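Local atomic coordinates of UDP-glucose 4-epimerase (Brucella ovis, PDB entry 4WOK), a protein that probably interconverts UDP-glucose and UDP-galactose by inverting the sugar's C4 centre, using a bound NAD as redox cofactor. Residues A[19-31]-A[178-192]. The protein carries 2 engineered substitutions. Numbering follows the deposited sequence.
Sequences GAGFIGSHTAKLL and YFNASGADIDGELGE. With ZN (zinc ion), chain C; NAD (nicotinamide-adenine-dinucleotide), chain B.
Phe22 lies against Glu192 and Ala181 where the first helix of the Rossmann fold, entered through a glycine-rich turn that fits the GxxGxxG motif of this family, meets the segment 178-192 beside the nicotinamide. Glu192 CB sits over the centre of the Phe22 ring, 3.6 Å from its centroid, a CH-pi contact. Farther out, the glutamate carboxylate stacks on the same ring with the planes 7° apart, and its OE1 binds the zinc ion at 2.2 Å; His194, Glu197 and His199 complete the metal site. At the ring's edge, Phe22 CZ meets Gly183 O at 3.3 Å. One turn on, His26 is packed likewise: Leu190 CD2 stands over the middle of its imidazole, while Asp185 N approaches NE2 near the ring plane in a weak hydrogen bond. The rotation of this ring is fixed from the other nitrogen, since ND1 donates to Phe22 O at 2.8 Å, within the ring plane. Ile23 CD1 reaches Ala181 CB and the edge of Tyr178, whose hydroxyl is hydrogen-bonded to Ser125 of the same chain. Both segments hold the cofactor by backbone amides: Phe22 N and Ile23 N each bind a different phosphate, and Ala181 N the carboxamide oxygen O7N, so the start of the helix holds the pyrophosphate and strand 180-182 the nicotinamide carboxamide. At the partly exposed end, one of two Lys29 conformers bends only at its last torsion (chi4 -78°), bringing NZ above the carboxylate plane of Asp185 in a salt bridge to OD1, doubtful for the other conformer. Asp185 OD2 accepts from Asp187 N, an Asx turn, the N-H also coming from above that plane. One water bridges the segments, donating to the hydroxyl Ser25 OG and to the backbone Gly191 O, the latter at 2.7 Å.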
loop_
_atom_site.group_PDB
_atom_site.type_symbol
_atom_site.label_atom_id
_atom_site.label_comp_id
_atom_site.label_asym_id
_atom_site.label_seq_id
_atom_site.Cartn_x
_atom_site.Cartn_y
_atom_site.Cartn_z
ATOM N N GLY A 19 2.708 7.250 8.737
ATOM C CA GLY A 19 2.252 8.406 7.968
ATOM C C GLY A 19 3.309 9.303 7.338
ATOM O O GLY A 19 2.975 10.282 6.653
ATOM N N ALA A 20 4.583 8.984 7.545
ATOM C CA ALA A 20 5.667 9.722 6.886
ATOM C C ALA A 20 6.103 9.042 5.583
ATOM O O ALA A 20 6.965 9.554 4.846
ATOM C CB ALA A 20 6.864 9.862 7.839
ATOM N N GLY A 21 5.520 7.881 5.306
ATOM C CA GLY A 21 5.875 7.116 4.117
ATOM C C GLY A 21 5.051 7.509 2.897
ATOM O O GLY A 21 4.318 8.490 2.916
ATOM N N PHE A 22 5.177 6.726 1.836
ATOM C CA PHE A 22 4.533 7.016 0.554
ATOM C C PHE A 22 2.994 7.047 0.664
ATOM O O PHE A 22 2.357 8.101 0.509
ATOM C CB PHE A 22 5.008 5.975 -0.467
ATOM C CG PHE A 22 4.336 6.059 -1.820
ATOM C CD1 PHE A 22 4.141 7.283 -2.452
ATOM C CD2 PHE A 22 3.945 4.898 -2.477
ATOM C CE1 PHE A 22 3.523 7.348 -3.709
ATOM C CE2 PHE A 22 3.342 4.954 -3.721
ATOM C CZ PHE A 22 3.133 6.178 -4.344
ATOM N N ILE A 23 2.378 5.910 0.949
ATOM C CA ILE A 23 0.914 5.876 0.993
ATOM C C ILE A 23 0.355 6.638 2.214
ATOM O O ILE A 23 -0.702 7.276 2.125
ATOM C CB ILE A 23 0.416 4.414 1.002
ATOM C CG1 ILE A 23 1.012 3.662 -0.195
ATOM C CG2 ILE A 23 -1.081 4.350 0.935
ATOM C CD1 ILE A 23 0.770 2.155 -0.142
ATOM N N GLY A 24 1.056 6.558 3.341
ATOM C CA GLY A 24 0.608 7.196 4.577
ATOM C C GLY A 24 0.583 8.713 4.452
ATOM O O GLY A 24 -0.341 9.354 4.928
ATOM N N SER A 25 1.600 9.296 3.816
ATOM C CA SER A 25 1.641 10.749 3.665
ATOM C C SER A 25 0.535 11.215 2.724
ATOM O O SER A 25 -0.103 12.242 2.982
ATOM C CB SER A 25 3.013 11.235 3.164
ATOM O OG SER A 25 3.338 10.704 1.878
ATOM N N HIS A 26 0.282 10.466 1.647
ATOM C CA HIS A 26 -0.839 10.816 0.765
ATOM C C HIS A 26 -2.177 10.747 1.506
ATOM O O HIS A 26 -3.103 11.538 1.247
ATOM C CB HIS A 26 -0.879 9.901 -0.461
ATOM C CG HIS A 26 0.107 10.278 -1.524
ATOM N ND1 HIS A 26 1.433 9.917 -1.467
ATOM C CD2 HIS A 26 -0.047 10.985 -2.673
ATOM C CE1 HIS A 26 2.063 10.390 -2.536
ATOM N NE2 HIS A 26 1.187 11.041 -3.279
ATOM N N THR A 27 -2.280 9.788 2.416
ATOM C CA THR A 27 -3.510 9.607 3.176
ATOM C C THR A 27 -3.684 10.725 4.198
ATOM O O THR A 27 -4.798 11.220 4.399
ATOM C CB THR A 27 -3.517 8.234 3.865
ATOM O OG1 THR A 27 -3.454 7.223 2.850
ATOM C CG2 THR A 27 -4.783 8.047 4.724
ATOM N N ALA A 28 -2.585 11.137 4.829
ATOM C CA ALA A 28 -2.607 12.299 5.727
ATOM C C ALA A 28 -3.061 13.568 4.991
ATOM O O ALA A 28 -3.898 14.328 5.494
ATOM C CB ALA A 28 -1.230 12.509 6.347
ATOM N N LYS A 29 -2.501 13.809 3.805
ATOM C CA LYS A 29 -2.925 14.949 2.983
ATOM C C LYS A 29 -4.428 14.907 2.731
ATOM O O LYS A 29 -5.125 15.925 2.861
ATOM C CB LYS A 29 -2.164 14.958 1.648
ATOM C CG LYS A 29 -2.599 16.050 0.662
ATOM C CD LYS A 29 -1.668 16.076 -0.559
ATOM C CE LYS A 29 -1.846 17.331 -1.402
ATOM N NZ LYS A 29 -3.051 17.261 -2.267
ATOM N N LEU A 30 -4.933 13.730 2.376
ATOM C CA LEU A 30 -6.348 13.603 2.059
ATOM C C LEU A 30 -7.207 13.805 3.298
ATOM O O LEU A 30 -8.231 14.491 3.241
ATOM C CB LEU A 30 -6.660 12.243 1.440
ATOM C CG LEU A 30 -8.068 12.242 0.840
ATOM C CD1 LEU A 30 -8.046 12.828 -0.554
ATOM C CD2 LEU A 30 -8.692 10.865 0.837
ATOM N N LEU A 31 -6.791 13.206 4.409
ATOM C CA LEU A 31 -7.533 13.358 5.656
ATOM C C LEU A 31 -7.722 14.833 5.970
ATOM O O LEU A 31 -8.823 15.264 6.308
ATOM C CB LEU A 31 -6.803 12.654 6.820
ATOM C CG LEU A 31 -6.995 11.139 6.900
ATOM C CD1 LEU A 31 -5.881 10.463 7.751
ATOM C CD2 LEU A 31 -8.361 10.795 7.481
ATOM N N TYR A 178 -4.389 -4.808 -1.434
ATOM C CA TYR A 178 -4.110 -4.351 -2.793
ATOM C C TYR A 178 -2.731 -4.825 -3.203
ATOM O O TYR A 178 -1.950 -5.283 -2.360
ATOM C CB TYR A 178 -4.223 -2.826 -2.897
ATOM C CG TYR A 178 -3.464 -2.071 -1.815
ATOM C CD1 TYR A 178 -4.022 -1.871 -0.549
ATOM C CD2 TYR A 178 -2.207 -1.544 -2.071
ATOM C CE1 TYR A 178 -3.332 -1.188 0.431
ATOM C CE2 TYR A 178 -1.515 -0.847 -1.106
ATOM C CZ TYR A 178 -2.078 -0.676 0.147
ATOM O OH TYR A 178 -1.380 0.012 1.116
ATOM N N PHE A 179 -2.431 -4.722 -4.497
ATOM C CA PHE A 179 -1.160 -5.225 -5.015
ATOM C C PHE A 179 -0.045 -4.173 -5.065
ATOM O O PHE A 179 0.914 -4.242 -4.290
ATOM C CB PHE A 179 -1.361 -5.819 -6.416
ATOM C CG PHE A 179 -1.809 -7.259 -6.408
ATOM C CD1 PHE A 179 -0.944 -8.264 -5.984
ATOM C CD2 PHE A 179 -3.087 -7.608 -6.820
ATOM C CE1 PHE A 179 -1.345 -9.593 -5.978
ATOM C CE2 PHE A 179 -3.496 -8.931 -6.822
ATOM C CZ PHE A 179 -2.621 -9.927 -6.399
ATOM N N ASN A 180 -0.153 -3.228 -5.995
ATOM C CA ASN A 180 0.915 -2.262 -6.224
ATOM C C ASN A 180 0.451 -0.824 -6.179
ATOM O O ASN A 180 -0.281 -0.373 -7.062
ATOM C CB ASN A 180 1.586 -2.499 -7.584
ATOM C CG ASN A 180 2.238 -3.861 -7.686
ATOM O OD1 ASN A 180 3.218 -4.144 -6.997
ATOM N ND2 ASN A 180 1.715 -4.704 -8.570
ATOM N N ALA A 181 0.913 -0.101 -5.167
ATOM C CA ALA A 181 0.668 1.330 -5.069
ATOM C C ALA A 181 1.506 2.052 -6.106
ATOM O O ALA A 181 2.686 1.773 -6.240
ATOM C CB ALA A 181 1.008 1.832 -3.689
ATOM N N SER A 182 0.917 3.003 -6.811
ATOM C CA SER A 182 1.635 3.678 -7.879
ATOM C C SER A 182 1.181 5.128 -8.036
ATOM O O SER A 182 0.264 5.581 -7.351
ATOM C CB SER A 182 1.445 2.919 -9.193
ATOM O OG SER A 182 0.068 2.799 -9.509
ATOM N N GLY A 183 1.829 5.840 -8.951
ATOM C CA GLY A 183 1.530 7.235 -9.202
ATOM C C GLY A 183 1.998 8.115 -8.057
ATOM O O GLY A 183 2.828 7.710 -7.226
ATOM N N ALA A 184 1.470 9.335 -8.027
ATOM C CA ALA A 184 1.789 10.293 -6.977
ATOM C C ALA A 184 0.714 11.366 -6.987
ATOM O O ALA A 184 -0.106 11.409 -7.908
ATOM C CB ALA A 184 3.172 10.902 -7.187
ATOM N N ASP A 185 0.713 12.217 -5.962
ATOM C CA ASP A 185 -0.309 13.257 -5.848
ATOM C C ASP A 185 -0.395 14.077 -7.137
ATOM O O ASP A 185 0.632 14.441 -7.713
ATOM C CB ASP A 185 -0.029 14.189 -4.671
ATOM C CG ASP A 185 -1.063 15.294 -4.573
ATOM O OD1 ASP A 185 -2.186 15.002 -4.107
ATOM O OD2 ASP A 185 -0.767 16.435 -5.000
ATOM N N ILE A 186 -1.612 14.353 -7.601
ATOM C CA ILE A 186 -1.785 15.020 -8.898
ATOM C C ILE A 186 -1.064 16.377 -8.969
ATOM O O ILE A 186 -0.605 16.792 -10.040
ATOM C CB ILE A 186 -3.282 15.213 -9.231
ATOM C CG1 ILE A 186 -3.456 15.857 -10.610
ATOM C CG2 ILE A 186 -3.963 16.048 -8.176
ATOM C CD1 ILE A 186 -2.965 15.002 -11.754
ATOM N N ASP A 187 -0.920 17.051 -7.831
ATOM C CA ASP A 187 -0.361 18.395 -7.842
ATOM C C ASP A 187 1.161 18.433 -7.749
ATOM O O ASP A 187 1.760 19.509 -7.728
ATOM C CB ASP A 187 -0.998 19.223 -6.730
ATOM C CG ASP A 187 -2.402 19.681 -7.099
ATOM O OD1 ASP A 187 -2.618 20.011 -8.289
ATOM O OD2 ASP A 187 -3.290 19.694 -6.224
ATOM N N GLY A 188 1.790 17.260 -7.706
ATOM C CA GLY A 188 3.226 17.166 -7.913
ATOM C C GLY A 188 4.197 17.368 -6.755
ATOM O O GLY A 188 5.404 17.220 -6.952
ATOM N N GLU A 189 3.707 17.680 -5.556
ATOM C CA GLU A 189 4.624 17.954 -4.437
ATOM C C GLU A 189 4.840 16.794 -3.464
ATOM O O GLU A 189 5.523 16.957 -2.453
ATOM C CB GLU A 189 4.143 19.158 -3.633
ATOM C CG GLU A 189 4.085 20.465 -4.414
ATOM C CD GLU A 189 3.670 21.632 -3.532
ATOM O OE1 GLU A 189 3.814 21.528 -2.290
ATOM O OE2 GLU A 189 3.195 22.652 -4.078
ATOM N N LEU A 190 4.269 15.630 -3.755
ATOM C CA LEU A 190 4.404 14.480 -2.854
ATOM C C LEU A 190 4.608 13.203 -3.658
ATOM O O LEU A 190 3.791 12.865 -4.516
ATOM C CB LEU A 190 3.168 14.362 -1.962
ATOM C CG LEU A 190 3.231 13.539 -0.684
ATOM C CD1 LEU A 190 4.232 14.124 0.322
ATOM C CD2 LEU A 190 1.832 13.446 -0.076
ATOM N N GLY A 191 5.692 12.486 -3.387
ATOM C CA GLY A 191 6.012 11.339 -4.211
ATOM C C GLY A 191 6.507 10.129 -3.453
ATOM O O GLY A 191 6.489 10.086 -2.227
ATOM N N GLU A 192 6.969 9.138 -4.209
ATOM C CA GLU A 192 7.418 7.885 -3.634
ATOM C C GLU A 192 8.940 7.916 -3.517
ATOM O O GLU A 192 9.631 7.879 -4.534
ATOM C CB GLU A 192 6.953 6.719 -4.515
ATOM C CG GLU A 192 7.475 5.350 -4.102
ATOM C CD GLU A 192 6.855 4.248 -4.932
ATOM O OE1 GLU A 192 6.975 3.071 -4.558
ATOM O OE2 GLU A 192 6.218 4.561 -5.958
HETATM ZN ZN ZN C . 8.903 2.170 -3.943
HETATM P PA NAD B . 6.767 3.196 3.041
HETATM O O1A NAD B . 7.953 2.430 3.597
HETATM O O2A NAD B . 6.884 4.446 2.221
HETATM O O5B NAD B . 5.904 3.717 4.451
HETATM C C5B NAD B . 6.179 2.883 5.555
HETATM C C4B NAD B . 6.180 3.845 6.771
HETATM O O4B NAD B . 6.157 3.099 7.996
HETATM C C3B NAD B . 7.527 4.570 6.662
HETATM O O3B NAD B . 7.283 5.942 6.847
HETATM C C2B NAD B . 8.334 3.956 7.832
HETATM O O2B NAD B . 9.213 4.872 8.355
HETATM C C1B NAD B . 7.183 3.637 8.854
HETATM N N9A NAD B . 7.523 2.510 9.745
HETATM C C8A NAD B . 8.014 1.229 9.409
HETATM N N7A NAD B . 8.179 0.446 10.481
HETATM C C5A NAD B . 7.785 1.254 11.556
HETATM C C6A NAD B . 7.738 1.011 12.946
HETATM N N6A NAD B . 8.137 -0.203 13.454
HETATM N N1A NAD B . 7.299 1.981 13.782
HETATM C C2A NAD B . 6.922 3.179 13.228
HETATM N N3A NAD B . 6.925 3.556 11.916
HETATM C C4A NAD B . 7.364 2.539 11.112
HETATM O O3 NAD B . 5.936 1.957 2.442
HETATM P PN NAD B . 4.532 2.299 1.718
HETATM O O1N NAD B . 3.887 3.635 1.952
HETATM O O2N NAD B . 4.642 1.607 0.404
HETATM O O5D NAD B . 3.375 1.156 2.303
HETATM C C5D NAD B . 3.138 1.281 3.617
HETATM C C4D NAD B . 2.016 0.289 3.923
HETATM O O4D NAD B . 1.352 -0.095 2.650
HETATM C C3D NAD B . 2.624 -1.013 4.482
HETATM O O3D NAD B . 1.671 -1.527 5.356
HETATM C C2D NAD B . 2.720 -1.869 3.214
HETATM O O2D NAD B . 2.664 -3.223 3.430
HETATM C C1D NAD B . 1.349 -1.484 2.609
HETATM N N1N NAD B . 1.325 -1.944 1.130
HETATM C C2N NAD B . 2.088 -1.216 0.220
HETATM C C3N NAD B . 2.078 -1.623 -1.140
HETATM C C7N NAD B . 2.900 -0.846 -2.134
HETATM O O7N NAD B . 2.886 -1.154 -3.329
HETATM N N7N NAD B . 3.664 0.210 -1.677
HETATM C C4N NAD B . 1.321 -2.734 -1.518
HETATM C C5N NAD B . 0.572 -3.442 -0.579
HETATM C C6N NAD B . 0.581 -3.038 0.764
HETATM O O HOH W 1 5.548 10.671 0.225
HETATM O O HOH W 2 -2.834 20.070 -3.234
HETATM O O HOH W 3 -3.600 17.879 -4.570
#